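Local structure of dipeptide Epimerase (Enterococcus faecalis V583, 3JVA) at residues 194-199 with 216-221; 237-242 with 259-264; 241-246 with 275-280; 264-269 with 291-296; 287-292 with 314-319. The protein is a magnesium-binding enzyme of the mandelate racemase/muconate lactonizing enzyme family, with the two-domain architecture and modified beta/alpha barrel of the enolase superfamily. One frame throughout, in Å; residues are numbered along the deposited sequence.

Contact 1 (194-199 with 216-221)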
# COMPACT_ATOMS: atom_id res chain seq x y z
N TRP B 194 9.30 23.60 -14.91
CA TRP B 194 9.33 22.35 -15.66
C TRP B 194 8.39 21.22 -15.30
O TRP B 194 7.81 21.18 -14.21
CB TRP B 194 10.75 21.78 -15.62
CG TRP B 194 11.82 22.79 -15.92
CD1 TRP B 194 11.94 23.55 -17.05
CD2 TRP B 194 12.94 23.11 -15.10
NE1 TRP B 194 13.07 24.32 -16.98
CE2 TRP B 194 13.71 24.07 -15.80
CE3 TRP B 194 13.38 22.67 -13.84
CZ2 TRP B 194 14.89 24.61 -15.28
CZ3 TRP B 194 14.56 23.21 -13.32
CH2 TRP B 194 15.30 24.16 -14.04
N THR B 195 8.24 20.30 -16.25
CA THR B 195 7.44 19.10 -16.06
C THR B 195 8.45 18.24 -15.32
O THR B 195 9.65 18.52 -15.38
CB THR B 195 7.06 18.42 -17.40
OG1 THR B 195 8.25 17.97 -18.07
CG2 THR B 195 6.30 19.38 -18.29
N PRO B 196 8.00 17.18 -14.63
CA PRO B 196 8.92 16.32 -13.89
C PRO B 196 10.14 15.80 -14.65
O PRO B 196 11.28 15.98 -14.21
CB PRO B 196 8.02 15.19 -13.41
CG PRO B 196 6.69 15.87 -13.23
CD PRO B 196 6.61 16.71 -14.49
N LYS B 197 9.93 15.17 -15.80
CA LYS B 197 11.06 14.63 -16.54
C LYS B 197 11.95 15.70 -17.18
O LYS B 197 13.16 15.50 -17.30
CB LYS B 197 10.57 13.61 -17.56
CG LYS B 197 10.03 12.36 -16.86
CD LYS B 197 9.71 11.21 -17.80
CE LYS B 197 9.40 9.96 -16.99
NZ LYS B 197 9.10 8.77 -17.83
N ASP B 198 11.36 16.82 -17.57
CA ASP B 198 12.15 17.92 -18.14
C ASP B 198 13.02 18.48 -17.03
O ASP B 198 14.17 18.86 -17.25
CB ASP B 198 11.24 19.03 -18.68
CG ASP B 198 10.74 18.76 -20.08
OD1 ASP B 198 11.18 17.75 -20.69
OD2 ASP B 198 9.93 19.56 -20.58
N ALA B 199 12.45 18.56 -15.82
CA ALA B 199 13.16 19.09 -14.67
C ALA B 199 14.42 18.28 -14.37
O ALA B 199 15.48 18.85 -14.10
CB ALA B 199 12.25 19.10 -13.44
N GLN B 216 11.67 24.57 -6.04
CA GLN B 216 10.43 24.31 -6.76
C GLN B 216 10.55 24.12 -8.28
O GLN B 216 10.13 24.97 -9.06
CB GLN B 216 9.45 25.46 -6.48
CG GLN B 216 8.00 25.17 -6.81
CD GLN B 216 7.39 24.16 -5.87
OE1 GLN B 216 7.56 24.24 -4.65
NE2 GLN B 216 6.66 23.20 -6.43
N PRO B 217 11.10 22.97 -8.72
CA PRO B 217 11.24 22.74 -10.15
C PRO B 217 9.95 22.48 -10.93
O PRO B 217 9.91 22.65 -12.15
CB PRO B 217 12.22 21.57 -10.22
CG PRO B 217 11.88 20.79 -8.98
CD PRO B 217 11.71 21.88 -7.94
N VAL B 218 8.89 22.06 -10.23
CA VAL B 218 7.61 21.79 -10.88
C VAL B 218 6.46 22.57 -10.25
O VAL B 218 6.63 23.19 -9.19
CB VAL B 218 7.27 20.28 -10.83
CG1 VAL B 218 8.37 19.48 -11.50
CG2 VAL B 218 7.09 19.82 -9.38
N LYS B 219 5.30 22.55 -10.90
CA LYS B 219 4.12 23.25 -10.39
C LYS B 219 3.81 22.84 -8.97
O LYS B 219 3.92 21.66 -8.61
CB LYS B 219 2.91 22.99 -11.30
CG LYS B 219 2.97 23.78 -12.59
CD LYS B 219 1.72 23.58 -13.43
CE LYS B 219 1.76 24.46 -14.67
NZ LYS B 219 0.55 24.28 -15.52
N ARG B 220 3.40 23.81 -8.16
CA ARG B 220 3.13 23.58 -6.75
C ARG B 220 2.20 22.43 -6.36
O ARG B 220 2.43 21.80 -5.32
CB ARG B 220 2.64 24.89 -6.10
CG ARG B 220 1.34 25.46 -6.65
CD ARG B 220 1.18 26.90 -6.16
NE ARG B 220 -0.10 27.51 -6.53
CZ ARG B 220 -1.24 27.31 -5.87
NH1 ARG B 220 -1.27 26.51 -4.81
NH2 ARG B 220 -2.35 27.92 -6.27
N ARG B 221 1.19 22.16 -7.17
CA ARG B 221 0.24 21.09 -6.86
C ARG B 221 0.68 19.69 -7.31
O ARG B 221 0.03 18.70 -6.98
CB ARG B 221 -1.13 21.40 -7.47
CG ARG B 221 -1.85 22.60 -6.86
CD ARG B 221 -2.19 22.37 -5.39
NE ARG B 221 -3.24 21.37 -5.19
CZ ARG B 221 -4.53 21.56 -5.47
NH1 ARG B 221 -4.95 22.72 -5.96
NH2 ARG B 221 -5.41 20.59 -5.24
O HOH W 1 5.25 21.41 -13.53

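Contact 2 (237-242 with 259-264). With MG (magnesium ion), chain O.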
# COMPACT_ATOMS: atom_id res chain seq x y z
N ILE B 237 16.73 19.31 -3.55
CA ILE B 237 15.50 19.91 -4.06
C ILE B 237 14.72 20.52 -2.91
O ILE B 237 14.50 19.88 -1.88
CB ILE B 237 14.61 18.86 -4.75
CG1 ILE B 237 15.35 18.25 -5.95
CG2 ILE B 237 13.32 19.50 -5.22
CD1 ILE B 237 15.74 19.27 -7.00
N MET B 238 14.29 21.77 -3.10
CA MET B 238 13.55 22.49 -2.07
C MET B 238 12.16 22.89 -2.53
O MET B 238 11.97 23.36 -3.65
CB MET B 238 14.33 23.74 -1.64
CG MET B 238 13.58 24.69 -0.72
SD MET B 238 14.66 26.06 -0.17
CE MET B 238 15.12 26.76 -1.69
N ALA B 239 11.18 22.70 -1.65
CA ALA B 239 9.82 23.09 -1.98
C ALA B 239 9.61 24.54 -1.52
O ALA B 239 10.06 24.92 -0.45
CB ALA B 239 8.81 22.18 -1.26
N ASP B 240 8.96 25.34 -2.36
CA ASP B 240 8.66 26.72 -2.00
C ASP B 240 7.14 26.86 -2.11
O ASP B 240 6.43 26.68 -1.13
CB ASP B 240 9.35 27.72 -2.94
CG ASP B 240 9.08 29.18 -2.54
OD1 ASP B 240 8.20 29.43 -1.70
OD2 ASP B 240 9.76 30.08 -3.08
N GLU B 241 6.65 27.14 -3.32
CA GLU B 241 5.22 27.30 -3.54
C GLU B 241 4.38 26.09 -3.12
O GLU B 241 3.20 26.24 -2.81
CB GLU B 241 4.94 27.64 -5.02
CG GLU B 241 5.29 29.08 -5.45
CD GLU B 241 6.79 29.36 -5.53
OE1 GLU B 241 7.59 28.40 -5.61
OE2 GLU B 241 7.17 30.56 -5.54
N SER B 242 4.98 24.90 -3.09
CA SER B 242 4.25 23.70 -2.67
C SER B 242 3.98 23.72 -1.17
O SER B 242 3.20 22.92 -0.67
CB SER B 242 5.02 22.42 -3.03
OG SER B 242 4.93 22.13 -4.41
N ASP B 259 13.79 17.60 -0.22
CA ASP B 259 14.94 17.57 0.68
C ASP B 259 14.90 18.71 1.69
O ASP B 259 15.38 18.57 2.81
CB ASP B 259 16.24 17.68 -0.11
CG ASP B 259 16.44 16.53 -1.06
OD1 ASP B 259 16.41 15.37 -0.60
OD2 ASP B 259 16.62 16.78 -2.27
N VAL B 260 14.33 19.84 1.28
CA VAL B 260 14.26 21.04 2.11
C VAL B 260 12.97 21.80 1.84
O VAL B 260 12.40 21.72 0.76
CB VAL B 260 15.46 21.97 1.79
CG1 VAL B 260 15.43 23.22 2.69
CG2 VAL B 260 16.76 21.22 1.97
N ILE B 261 12.51 22.55 2.84
CA ILE B 261 11.28 23.32 2.67
C ILE B 261 11.54 24.80 2.96
O ILE B 261 12.14 25.15 3.98
CB ILE B 261 10.16 22.78 3.59
CG1 ILE B 261 9.69 21.43 3.05
CG2 ILE B 261 9.00 23.78 3.67
CD1 ILE B 261 8.66 20.71 3.93
N ASN B 262 11.09 25.65 2.05
CA ASN B 262 11.27 27.09 2.18
C ASN B 262 10.04 27.75 2.78
O ASN B 262 8.95 27.70 2.22
CB ASN B 262 11.58 27.70 0.80
CG ASN B 262 12.11 29.12 0.87
OD1 ASN B 262 12.66 29.55 1.89
ND2 ASN B 262 11.97 29.86 -0.22
N ILE B 263 10.25 28.37 3.93
CA ILE B 263 9.19 29.08 4.64
C ILE B 263 9.19 30.55 4.26
O ILE B 263 10.26 31.13 4.06
CB ILE B 263 9.43 29.04 6.18
CG1 ILE B 263 9.43 27.61 6.69
CG2 ILE B 263 8.37 29.89 6.89
CD1 ILE B 263 9.91 27.50 8.15
N LYS B 264 8.01 31.15 4.14
CA LYS B 264 7.90 32.59 3.91
C LYS B 264 6.76 33.04 4.81
O LYS B 264 5.66 32.49 4.75
CB LYS B 264 7.59 32.93 2.45
CG LYS B 264 8.77 32.71 1.52
CD LYS B 264 8.46 33.14 0.10
CE LYS B 264 9.62 32.79 -0.83
NZ LYS B 264 9.33 33.17 -2.24
MG MG O . 11.13 30.35 -4.56
O HOH W 2 6.96 31.68 -2.81
O HOH W 3 9.82 31.63 -5.49
O HOH W 4 10.34 28.84 -5.74
O HOH W 5 11.75 32.17 -3.60

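Contact 3 (241-246 with 275-280)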
# COMPACT_ATOMS: atom_id res chain seq x y z
N GLU B 241 6.65 27.14 -3.32
CA GLU B 241 5.22 27.30 -3.54
C GLU B 241 4.38 26.09 -3.12
O GLU B 241 3.20 26.24 -2.81
CB GLU B 241 4.94 27.64 -5.02
CG GLU B 241 5.29 29.08 -5.45
CD GLU B 241 6.79 29.36 -5.53
OE1 GLU B 241 7.59 28.40 -5.61
OE2 GLU B 241 7.17 30.56 -5.54
N SER B 242 4.98 24.90 -3.09
CA SER B 242 4.25 23.70 -2.67
C SER B 242 3.98 23.72 -1.17
O SER B 242 3.20 22.92 -0.67
CB SER B 242 5.02 22.42 -3.03
OG SER B 242 4.93 22.13 -4.41
N CYS B 243 4.64 24.63 -0.46
CA CYS B 243 4.43 24.74 0.98
C CYS B 243 4.04 26.15 1.42
O CYS B 243 4.88 27.05 1.44
CB CYS B 243 5.67 24.31 1.76
SG CYS B 243 5.45 24.46 3.58
N PHE B 244 2.77 26.32 1.77
CA PHE B 244 2.26 27.60 2.25
C PHE B 244 2.15 27.52 3.77
O PHE B 244 2.72 28.34 4.48
CB PHE B 244 0.88 27.90 1.67
CG PHE B 244 0.92 28.64 0.36
CD1 PHE B 244 1.74 28.21 -0.68
CD2 PHE B 244 0.12 29.75 0.15
CE1 PHE B 244 1.77 28.88 -1.89
CE2 PHE B 244 0.14 30.43 -1.07
CZ PHE B 244 0.97 29.99 -2.09
N ASP B 245 1.44 26.50 4.26
CA ASP B 245 1.23 26.33 5.70
C ASP B 245 1.67 24.99 6.31
O ASP B 245 2.23 24.13 5.64
CB ASP B 245 -0.25 26.55 6.04
CG ASP B 245 -1.17 25.60 5.30
OD1 ASP B 245 -0.75 24.46 5.01
OD2 ASP B 245 -2.33 25.98 5.02
N ALA B 246 1.41 24.84 7.61
CA ALA B 246 1.79 23.64 8.34
C ALA B 246 1.18 22.38 7.75
O ALA B 246 1.80 21.31 7.75
CB ALA B 246 1.40 23.77 9.81
N LEU B 275 6.60 28.58 12.85
CA LEU B 275 7.18 27.72 13.87
C LEU B 275 6.67 26.28 13.71
O LEU B 275 7.44 25.33 13.86
CB LEU B 275 6.83 28.24 15.27
CG LEU B 275 7.66 29.45 15.71
CD1 LEU B 275 7.03 30.08 16.95
CD2 LEU B 275 9.10 29.02 15.98
N LYS B 276 5.39 26.13 13.39
CA LYS B 276 4.81 24.80 13.20
C LYS B 276 5.48 24.11 12.02
O LYS B 276 5.84 22.93 12.10
CB LYS B 276 3.31 24.90 12.91
CG LYS B 276 2.47 25.45 14.06
CD LYS B 276 1.02 25.48 13.64
CE LYS B 276 0.13 26.09 14.70
NZ LYS B 276 -1.26 26.23 14.17
N ILE B 277 5.64 24.85 10.93
CA ILE B 277 6.27 24.28 9.75
C ILE B 277 7.67 23.78 10.08
O ILE B 277 8.03 22.65 9.76
CB ILE B 277 6.37 25.33 8.60
CG1 ILE B 277 4.97 25.67 8.09
CG2 ILE B 277 7.23 24.76 7.46
CD1 ILE B 277 4.91 26.87 7.15
N ASN B 278 8.47 24.62 10.74
CA ASN B 278 9.82 24.21 11.09
C ASN B 278 9.89 23.01 12.03
O ASN B 278 10.74 22.14 11.86
CB ASN B 278 10.59 25.38 11.70
CG ASN B 278 12.05 25.04 11.92
OD1 ASN B 278 12.74 24.63 10.98
ND2 ASN B 278 12.52 25.19 13.15
N GLN B 279 9.00 22.96 13.03
CA GLN B 279 9.01 21.83 13.97
C GLN B 279 8.60 20.54 13.27
O GLN B 279 9.12 19.47 13.57
CB GLN B 279 8.05 22.09 15.14
CG GLN B 279 8.41 23.30 15.97
CD GLN B 279 7.34 23.61 17.01
OE1 GLN B 279 6.14 23.39 16.77
NE2 GLN B 279 7.76 24.12 18.16
N ILE B 280 7.65 20.64 12.34
CA ILE B 280 7.21 19.47 11.60
C ILE B 280 8.37 18.96 10.74
O ILE B 280 8.66 17.76 10.71
CB ILE B 280 6.02 19.81 10.67
CG1 ILE B 280 4.76 20.04 11.52
CG2 ILE B 280 5.80 18.68 9.66
CD1 ILE B 280 3.61 20.70 10.76

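Contact 4 (264-269 with 291-296)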
# COMPACT_ATOMS: atom_id res chain seq x y z
N LYS B 264 8.01 31.15 4.14
CA LYS B 264 7.90 32.59 3.91
C LYS B 264 6.76 33.04 4.81
O LYS B 264 5.66 32.49 4.75
CB LYS B 264 7.59 32.93 2.45
CG LYS B 264 8.77 32.71 1.52
CD LYS B 264 8.46 33.14 0.10
CE LYS B 264 9.62 32.79 -0.83
NZ LYS B 264 9.33 33.17 -2.24
N LEU B 265 7.01 34.02 5.66
CA LEU B 265 5.97 34.49 6.57
C LEU B 265 4.71 34.95 5.83
O LEU B 265 3.60 34.78 6.34
CB LEU B 265 6.49 35.63 7.45
CG LEU B 265 7.67 35.29 8.38
CD1 LEU B 265 7.97 36.48 9.27
CD2 LEU B 265 7.35 34.05 9.22
N MET B 266 4.88 35.51 4.63
CA MET B 266 3.75 35.99 3.85
C MET B 266 2.98 34.88 3.12
O MET B 266 1.99 35.15 2.45
CB MET B 266 4.20 37.06 2.85
CG MET B 266 4.91 38.25 3.50
SD MET B 266 4.05 38.98 4.94
CE MET B 266 5.46 39.75 5.79
N LYS B 267 3.47 33.64 3.25
CA LYS B 267 2.81 32.47 2.67
C LYS B 267 2.06 31.73 3.77
O LYS B 267 0.96 31.20 3.55
CB LYS B 267 3.82 31.48 2.09
CG LYS B 267 4.39 31.79 0.72
CD LYS B 267 5.10 30.55 0.16
CE LYS B 267 6.20 30.04 1.10
NZ LYS B 267 6.88 28.82 0.56
N CYS B 268 2.66 31.68 4.96
CA CYS B 268 2.07 30.94 6.08
C CYS B 268 1.24 31.74 7.07
O CYS B 268 0.59 31.17 7.95
CB CYS B 268 3.16 30.18 6.84
SG CYS B 268 4.41 31.22 7.65
N GLY B 269 1.25 33.06 6.95
CA GLY B 269 0.46 33.87 7.86
C GLY B 269 1.14 34.23 9.17
O GLY B 269 0.48 34.42 10.19
N GLY B 291 12.51 32.55 3.23
CA GLY B 291 12.68 33.54 2.18
C GLY B 291 11.83 34.78 2.38
O GLY B 291 11.38 35.06 3.50
N CYS B 292 11.61 35.52 1.30
CA CYS B 292 10.82 36.74 1.37
C CYS B 292 10.09 37.01 0.06
O CYS B 292 10.39 36.40 -0.97
CB CYS B 292 11.71 37.94 1.71
SG CYS B 292 13.04 38.26 0.51
N MET B 293 9.14 37.94 0.12
CA MET B 293 8.35 38.32 -1.05
C MET B 293 9.04 39.49 -1.75
O MET B 293 9.83 40.20 -1.14
CB MET B 293 6.94 38.77 -0.64
CG MET B 293 6.21 37.81 0.27
SD MET B 293 5.96 36.20 -0.49
CE MET B 293 4.73 36.61 -1.71
N ALA B 294 8.71 39.68 -3.02
CA ALA B 294 9.27 40.77 -3.81
C ALA B 294 8.74 42.09 -3.26
O ALA B 294 9.38 43.13 -3.38
CB ALA B 294 8.87 40.62 -5.28
N GLU B 295 7.56 42.03 -2.64
CA GLU B 295 6.95 43.24 -2.11
C GLU B 295 6.90 43.42 -0.60
O GLU B 295 5.95 44.02 -0.08
CB GLU B 295 5.54 43.42 -2.71
CG GLU B 295 5.57 43.52 -4.24
CD GLU B 295 4.47 44.39 -4.81
OE1 GLU B 295 4.50 45.63 -4.58
OE2 GLU B 295 3.58 43.85 -5.49
N GLU B 296 7.88 42.88 0.12
CA GLU B 296 7.91 43.12 1.56
C GLU B 296 9.17 43.93 1.84
O GLU B 296 10.04 44.06 0.98
CB GLU B 296 7.86 41.84 2.39
CG GLU B 296 8.99 40.86 2.24
CD GLU B 296 8.76 39.65 3.13
OE1 GLU B 296 8.78 39.81 4.37
OE2 GLU B 296 8.53 38.55 2.59
O HOH W 6 9.49 35.37 5.42
O HOH W 7 7.52 36.30 3.44

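Contact 5 (287-292 with 314-319)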
# COMPACT_ATOMS: atom_id res chain seq x y z
N GLU B 287 15.51 20.02 6.71
CA GLU B 287 15.88 21.38 7.08
C GLU B 287 14.98 22.40 6.39
O GLU B 287 14.34 22.11 5.37
CB GLU B 287 17.35 21.66 6.72
CG GLU B 287 18.34 21.03 7.68
CD GLU B 287 19.79 21.21 7.26
OE1 GLU B 287 20.09 22.18 6.53
OE2 GLU B 287 20.63 20.38 7.66
N CYS B 288 14.94 23.60 6.97
CA CYS B 288 14.13 24.69 6.42
C CYS B 288 14.95 25.90 6.04
O CYS B 288 16.01 26.16 6.61
CB CYS B 288 13.08 25.15 7.45
SG CYS B 288 11.69 24.02 7.66
N MET B 289 14.47 26.63 5.04
CA MET B 289 15.10 27.87 4.64
C MET B 289 13.97 28.86 4.82
O MET B 289 12.81 28.46 4.90
CB MET B 289 15.53 27.87 3.17
CG MET B 289 16.08 29.23 2.71
SD MET B 289 16.87 29.19 1.07
CE MET B 289 15.53 29.66 0.03
N ILE B 290 14.29 30.14 4.93
CA ILE B 290 13.23 31.13 5.05
C ILE B 290 13.53 32.20 4.00
O ILE B 290 14.67 32.65 3.88
CB ILE B 290 13.13 31.74 6.47
CG1 ILE B 290 11.92 32.68 6.54
CG2 ILE B 290 14.42 32.48 6.83
CD1 ILE B 290 11.41 32.94 7.97
N GLY B 291 12.51 32.55 3.23
CA GLY B 291 12.68 33.54 2.18
C GLY B 291 11.83 34.78 2.38
O GLY B 291 11.38 35.06 3.50
N CYS B 292 11.61 35.52 1.30
CA CYS B 292 10.82 36.74 1.37
C CYS B 292 10.09 37.01 0.06
O CYS B 292 10.39 36.40 -0.97
CB CYS B 292 11.71 37.94 1.71
SG CYS B 292 13.04 38.26 0.51
N ILE B 314 16.23 26.12 10.86
CA ILE B 314 16.12 27.04 9.73
C ILE B 314 17.58 27.33 9.47
O ILE B 314 18.17 28.24 10.05
CB ILE B 314 15.34 28.33 10.09
CG1 ILE B 314 13.90 27.97 10.49
CG2 ILE B 314 15.29 29.26 8.88
CD1 ILE B 314 13.03 29.18 10.82
N THR B 315 18.17 26.52 8.59
CA THR B 315 19.59 26.59 8.29
C THR B 315 20.03 27.47 7.13
O THR B 315 21.23 27.68 6.95
CB THR B 315 20.11 25.18 8.02
OG1 THR B 315 19.43 24.65 6.87
CG2 THR B 315 19.83 24.29 9.22
N ARG B 316 19.07 27.95 6.35
CA ARG B 316 19.36 28.81 5.21
C ARG B 316 18.44 30.02 5.24
O ARG B 316 17.33 29.95 5.77
CB ARG B 316 19.15 28.06 3.89
CG ARG B 316 20.10 26.89 3.68
CD ARG B 316 19.88 26.30 2.29
NE ARG B 316 20.84 25.26 1.93
CZ ARG B 316 20.72 23.98 2.25
NH1 ARG B 316 19.68 23.54 2.95
NH2 ARG B 316 21.65 23.11 1.85
N ALA B 317 18.90 31.13 4.68
CA ALA B 317 18.09 32.34 4.64
C ALA B 317 18.27 33.10 3.33
O ALA B 317 19.39 33.27 2.84
CB ALA B 317 18.45 33.24 5.82
N ASP B 318 17.15 33.54 2.77
CA ASP B 318 17.12 34.31 1.53
C ASP B 318 16.31 35.54 1.92
O ASP B 318 15.16 35.69 1.51
CB ASP B 318 16.43 33.50 0.43
CG ASP B 318 16.28 34.28 -0.87
OD1 ASP B 318 17.17 35.10 -1.17
OD2 ASP B 318 15.28 34.06 -1.59
N LEU B 319 16.92 36.40 2.72
CA LEU B 319 16.26 37.61 3.22
C LEU B 319 17.03 38.84 2.75
O LEU B 319 17.70 39.50 3.54
CB LEU B 319 16.24 37.56 4.75
CG LEU B 319 15.60 36.30 5.35
CD1 LEU B 319 15.84 36.26 6.85
CD2 LEU B 319 14.10 36.28 5.04
O HOH W 8 19.77 20.67 3.77
O HOH W 9 17.82 24.94 4.65
O HOH W 10 12.75 34.65 -1.29

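Contact 1 (194-199 with 216-221)
W194 lies against P217 with its indole, and the two side chains cross at about a right angle. Starting at the root, W194 CB sits 3.7 Å from P217 O. The first torsion (chi1 -47°) puts CG beside the backbone N and opposite the carbonyl carbon, which brings the six-membered part of the ring toward the proline. There CE3 meets P217 CB at 4.0 Å. Beyond CE3 the indole leaves the 216-221 loop and packs on A202 and I203 of helix 196-206, which begins just after it.

The backbones are tied directly once: W194 N donates to P217 O at 3.0 Å, bent to 151° at the hydrogen, although the nitrogen lies close to the C=O direction (165°). W194's own carbonyl faces the loop: V218 CG1 comes within 3.2 Å of W194 O, and water 1 links the same oxygen (2.7 Å) to K219 N (2.9 Å). On the helix side, A199 CB touches P217 CB at 4.1 Å, and T195 caps the helix start through a weak bond from D198 N. V218 O is taken by the side-chain amide of Q216, which stiffens the loop from within, while L226 of helix 223-232 packs on both P217 and V218.

Chemically, the contact is a small apolar patch of indole, proline, valine and alanine, bordered by one direct and one water-bridged backbone link. The two polar links fix how the loop lies against the helix start, and the carbon contacts lie beside them.

Contact 2 (237-242 with 259-264)
The D240 carboxylate and the N262 amide lie side by side and point the same way, their planes 68° apart, with D240 OD2 3.6 Å from N262 ND2. At the tip of the carboxylate, OD2 binds the magnesium ion at 2.0 Å, and K264 NZ reaches the same oxygen at 3.2 Å, a weak bond within a salt bridge. Its other oxygen, OD1, takes a salt bridge from K267. D189 and E215 supply the remaining protein ligands, while waters 3, 4 and 5 complete the metal shell; waters 3 and 4 also donate to E241.

A second carboxylate closes the opposite end of the pairing. D259 OD2 accepts from I237 N at 2.8 Å through its anti lone pair, and also meets K197 of a neighbouring subunit. I237 O receives both D259 N (2.9 Å) and V260 N (3.2 Å). The parallel ladder then continues through A239 N to V260 O and N262 N to A239 O (2.8 Å, 164° at the hydrogen).

M238 runs over V260, and its chain bends at SD, which touches N262 CB at 3.6 Å. The pair belongs to the beta-alpha-beta unit of strand 236-239, helix 246-255 and strand 260-263. M238 also meets L213 and M289 on the strands flanking the pair, whereas I237 packs on helix 223-232 and I263 faces strand 287-290.

Contact 3 (241-246 with 275-280)
A246 and I277 join two neighbouring outer helices of the beta/alpha barrel: A246 opens helix 246-255, at the end of the loop that follows strand 236-239, and I277 lies on helix 271-284. Their CA atoms, 4.7 Å apart, mark the nearest backbone approach of the two segments.

I277 supplies most of the reach. Its first torsion (chi1 -67°) lays CG1 beside the backbone N, and an extended second torsion (169°) carries CD1 out toward the loop. CG1 therefore stands 3.7 Å from A246 N, while CD1 arrives 3.8 Å from F244 O. The other branch, CG2, touches C243 SG at 4.3 Å. A246 CB, in turn, rests against two residues one turn apart on the helix: K276 CB at 3.8 Å and I280 CD1 at 3.9 Å. That same I280 methyl also lies 3.6 Å from A246 O.

Between the two six-residue segments the contact is made by carbon and sulfur packing, yet polar groups fix the loop nearby. D245, the N-cap residue, accepts from D248 N through OD1, and D248 returns a carboxylate oxygen to F244 N. E273, earlier on helix 271-284, accepts from A246 N. I277 also packs on A249 and I280 on V253, extending the interface along helix 246-255, and T283 of a neighbouring subunit packs on A246 and I280.

A capped helix start whose first alanine packs on aliphatic groups of the neighbouring outer helix fits the outer layer of a beta/alpha barrel, where helices pack around the strands.

Contact 4 (264-269 with 291-296)
M266 and M293 press together where the short helix 265-268 faces the loop after strand 287-290. M266 CB is 3.4 Å from M293 CG, closer than usual carbon contact. Both chains leave with CG beside the backbone N and then bend. The turn in M266 (chi2 -49°) swings its end toward E296, setting CE 3.6 Å from E296 OE1. M293 bends twice, and its SD comes within 4.0 Å of K264 CD. The extended lysine passes G291, K264 CG standing 3.8 Å from G291 C, where glycine has no side chain to obstruct it.

E296 has the less common first torsion (chi1 63°), with CG lodged between backbone N and carbonyl carbon; from there the chain doubles back over its own turn. OE2 thus accepts from M293 N at 2.6 Å, met on the anti side and 15° out of the carboxylate plane.

The first helix amides are met by waters: water 7 relays M266 N to E296 OE2, and water 6 joins L265 N (2.8 Å) to G291 O (2.7 Å). A negative group near a helix start would probably be favoured. The direct contact rests on methylene, methyl and thioether groups, one methyl lying against a carboxylate oxygen.

Contact 5 (287-292 with 314-319)
T315 OG1 donates to E287 OE1 at 2.6 Å, arriving 37° above the carboxylate plane, at the edge of the strand pair. The same oxygen lies 3.9 Å from R316 NH1, a long ion pair without a directed N-H. Waters 8 and 9 fill in around NH1: water 8 sits in the guanidinium plane and gives a weak bond to E287, while water 9 donates to T315 OG1. R316 finds its stronger partner in E212, through NE.

Along the backbone, T315 N reaches C288 O in a weak bond (3.0 Å), I290 N donates to R316 O (3.2 Å), and D318 N meets I290 O at 2.9 Å and 170°. The pairing slips by one residue between C288 and M289, a beta bulge accommodating T315.

M289, with CG opposite its backbone N, lays that carbon 3.5 Å from R316 CB and extends CE toward D318. On the other face, I290 CG2 meets I314 CG2 at 3.9 Å. Past the strand end, L319 CD2 touches G291 O at 3.4 Å.

E287, T315 and R316 thus gather with water at one end and D318 with water 10 at the other; the face bearing C288, I290 and I314 is apolar and packs against helices 271-284 and 298-310.

All five contacts lie in the barrel domain. Contact 1 comes first along the chain, then contact 2; contact 3 starts within contact 2, contact 4 crosses contact 3, and contact 5 shares G291 and C292 with contact 4. Contacts 2 and 5, centres about 9 Å apart, pair neighbouring strands of one sheet, strand 260-263 being hydrogen-bonded to strand 287-290. From the centre of contact 2, that of contact 3 lies about 9 Å away, and those of contacts 1 and 4 about 13 Å. Contact 4 shares K264 with contact 2; contact 1 joins it through R220 and S242. Contact 2 holds a magnesium ligand, and the others join neighbouring strands, strand-end loops and outer helices.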